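Local coordinates for protein dnab-like replicative helicase (Bacillus phage SPP1, PDB 3BH0) that probably hydrolyses ATP to drive unwinding of double-stranded DNA at the replication fork, this chain being the ATPase domain of the DnaB-family helicase G40P, at residues Ser275-Glu280 with Phe298-Gly303. Numbering follows the deposited sequence.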
loop_
_atom_site.group_PDB
_atom_site.type_symbol
_atom_site.label_atom_id
_atom_site.label_comp_id
_atom_site.label_asym_id
_atom_site.label_seq_id
_atom_site.Cartn_x
_atom_site.Cartn_y
_atom_site.Cartn_z
ATOM N N SER A 275 -1.618 -21.570 -12.002
ATOM C CA SER A 275 -1.634 -20.107 -11.912
ATOM C C SER A 275 -0.225 -19.537 -11.788
ATOM O O SER A 275 -0.016 -18.564 -11.056
ATOM C CB SER A 275 -2.491 -19.654 -10.716
ATOM O OG SER A 275 -3.772 -20.281 -10.716
ATOM N N LYS A 276 0.727 -20.132 -12.509
ATOM C CA LYS A 276 2.151 -19.760 -12.421
ATOM C C LYS A 276 2.430 -18.269 -12.589
ATOM O O LYS A 276 2.059 -17.670 -13.590
ATOM C CB LYS A 276 2.989 -20.540 -13.441
ATOM C CG LYS A 276 4.508 -20.406 -13.203
ATOM C CD LYS A 276 5.353 -20.784 -14.425
ATOM C CE LYS A 276 6.840 -20.940 -14.034
ATOM N NZ LYS A 276 7.692 -21.359 -15.195
ATOM N N ASN A 277 3.103 -17.689 -11.600
ATOM C CA ASN A 277 3.471 -16.276 -11.607
ATOM C C ASN A 277 2.267 -15.330 -11.502
ATOM O O ASN A 277 2.312 -14.193 -11.969
ATOM C CB ASN A 277 4.334 -15.951 -12.834
ATOM C CG ASN A 277 5.699 -16.634 -12.800
ATOM O OD1 ASN A 277 6.375 -16.731 -13.822
ATOM N ND2 ASN A 277 6.114 -17.091 -11.629
ATOM N N ILE A 278 1.192 -15.810 -10.878
ATOM C CA ILE A 278 0.012 -14.979 -10.612
ATOM C C ILE A 278 -0.069 -14.618 -9.121
ATOM O O ILE A 278 -0.008 -15.484 -8.254
ATOM C CB ILE A 278 -1.308 -15.658 -11.071
ATOM C CG1 ILE A 278 -1.347 -15.846 -12.603
ATOM C CG2 ILE A 278 -2.523 -14.886 -10.565
ATOM C CD1 ILE A 278 -1.550 -14.565 -13.419
ATOM N N VAL A 279 -0.169 -13.322 -8.849
ATOM C CA VAL A 279 -0.507 -12.842 -7.536
ATOM C C VAL A 279 -1.953 -12.388 -7.604
ATOM O O VAL A 279 -2.292 -11.495 -8.385
ATOM C CB VAL A 279 0.406 -11.675 -7.096
ATOM C CG1 VAL A 279 -0.165 -10.963 -5.864
ATOM C CG2 VAL A 279 1.795 -12.193 -6.787
ATOM N N GLU A 280 -2.806 -12.995 -6.791
ATOM C CA GLU A 280 -4.161 -12.489 -6.677
ATOM C C GLU A 280 -4.346 -11.522 -5.496
ATOM O O GLU A 280 -3.935 -11.790 -4.353
ATOM C CB GLU A 280 -5.203 -13.608 -6.709
ATOM C CG GLU A 280 -5.109 -14.664 -5.640
ATOM C CD GLU A 280 -6.209 -15.724 -5.784
ATOM O OE1 GLU A 280 -6.235 -16.448 -6.803
ATOM O OE2 GLU A 280 -7.061 -15.835 -4.869
ATOM N N PHE A 298 2.914 -11.330 -11.813
ATOM C CA PHE A 298 3.974 -10.834 -10.974
ATOM C C PHE A 298 5.297 -11.128 -11.650
ATOM O O PHE A 298 5.600 -12.287 -11.938
ATOM C CB PHE A 298 3.889 -11.511 -9.607
ATOM C CG PHE A 298 5.025 -11.188 -8.691
ATOM C CD1 PHE A 298 5.409 -9.864 -8.463
ATOM C CD2 PHE A 298 5.691 -12.204 -8.013
ATOM C CE1 PHE A 298 6.447 -9.563 -7.591
ATOM C CE2 PHE A 298 6.737 -11.909 -7.129
ATOM C CZ PHE A 298 7.113 -10.588 -6.918
ATOM N N ILE A 299 6.069 -10.081 -11.921
ATOM C CA ILE A 299 7.400 -10.250 -12.498
ATOM C C ILE A 299 8.383 -10.203 -11.342
ATOM O O ILE A 299 8.872 -9.134 -10.952
ATOM C CB ILE A 299 7.752 -9.193 -13.608
ATOM C CG1 ILE A 299 6.634 -9.057 -14.655
ATOM C CG2 ILE A 299 9.110 -9.504 -14.264
ATOM C CD1 ILE A 299 6.049 -10.370 -15.197
ATOM N N LYS A 300 8.634 -11.394 -10.801
ATOM C CA LYS A 300 9.477 -11.615 -9.633
ATOM C C LYS A 300 10.771 -10.810 -9.687
ATOM O O LYS A 300 10.978 -9.896 -8.882
ATOM C CB LYS A 300 9.777 -13.114 -9.490
ATOM C CG LYS A 300 8.575 -13.929 -9.039
ATOM C CD LYS A 300 8.600 -15.404 -9.490
ATOM C CE LYS A 300 7.571 -16.259 -8.696
ATOM N NZ LYS A 300 6.125 -15.904 -8.925
ATOM N N GLU A 301 11.610 -11.142 -10.664
ATOM C CA GLU A 301 12.935 -10.560 -10.830
ATOM C C GLU A 301 12.965 -9.022 -10.774
ATOM O O GLU A 301 13.995 -8.422 -10.454
ATOM C CB GLU A 301 13.548 -11.066 -12.148
ATOM C CG GLU A 301 12.804 -10.566 -13.401
ATOM C CD GLU A 301 13.281 -11.205 -14.694
ATOM O OE1 GLU A 301 14.448 -11.668 -14.737
ATOM O OE2 GLU A 301 12.482 -11.237 -15.671
ATOM N N TYR A 302 11.848 -8.378 -11.091
ATOM C CA TYR A 302 11.828 -6.917 -11.112
ATOM C C TYR A 302 10.926 -6.295 -10.036
ATOM O O TYR A 302 10.901 -5.075 -9.871
ATOM C CB TYR A 302 11.450 -6.393 -12.504
ATOM C CG TYR A 302 12.383 -6.812 -13.622
ATOM C CD1 TYR A 302 13.770 -6.636 -13.518
ATOM C CD2 TYR A 302 11.876 -7.353 -14.802
ATOM C CE1 TYR A 302 14.631 -7.011 -14.560
ATOM C CE2 TYR A 302 12.720 -7.733 -15.849
ATOM C CZ TYR A 302 14.094 -7.558 -15.726
ATOM O OH TYR A 302 14.914 -7.932 -16.781
ATOM N N GLY A 303 10.195 -7.141 -9.314
ATOM C CA GLY A 303 9.233 -6.686 -8.319
ATOM C C GLY A 303 8.148 -5.857 -8.972
ATOM O O GLY A 303 7.652 -4.886 -8.387
#
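The backbone N-H of Phe298 donates to the carbonyl oxygen of Asn277, with N and O 2.9 Å apart and an angle of 176° at the hydrogen. It ties the open end of an antiparallel beta hairpin, formed by strands 278-286 and 292-299, within the mixed sheet of a P-loop ATPase domain. Just before the first strand a type II beta turn runs from Ser275 to Ile278 and is closed by Ile278 N bonding to Ser275 O. Asn277, the third residue of that turn, has a positive phi of 67°, and its carbonyl is presented to the partner strand. Beside this bond the two segments share one apolar contact, while backbone bonds of Val279 with Leu296 carry the strand pairing on: Val279 CG2 rests 3.6 Å from Phe298 CB and approaches the root of the ring obliquely. With CG anti to the backbone N (chi1 174°), the Phe298 ring extends beyond the valine, and the CA of Lys300 lies over one face near the rim. Phe305 of the next strand meets the ring, while Val279 also touches Leu263 and Arg265 of strand 259-265. The lysine chain runs back toward the turn and bends at its last torsion, crossing the Asn277 side chain at about a right angle. Lys300 NZ comes 3.0 Å from Asn277 ND2, yet closeness alone makes no bond when, as modelled, both atoms are donors; ND2 has its own partner elsewhere. Asp267 accepts a hydrogen bond from Asn277 N and forms a long, weak ion pair with Lys300, which may temper the crowding of Lys300 and Arg265. The backbone bond is thus the hydrogen bond between the two segments, and lysine and amide are only neighbours.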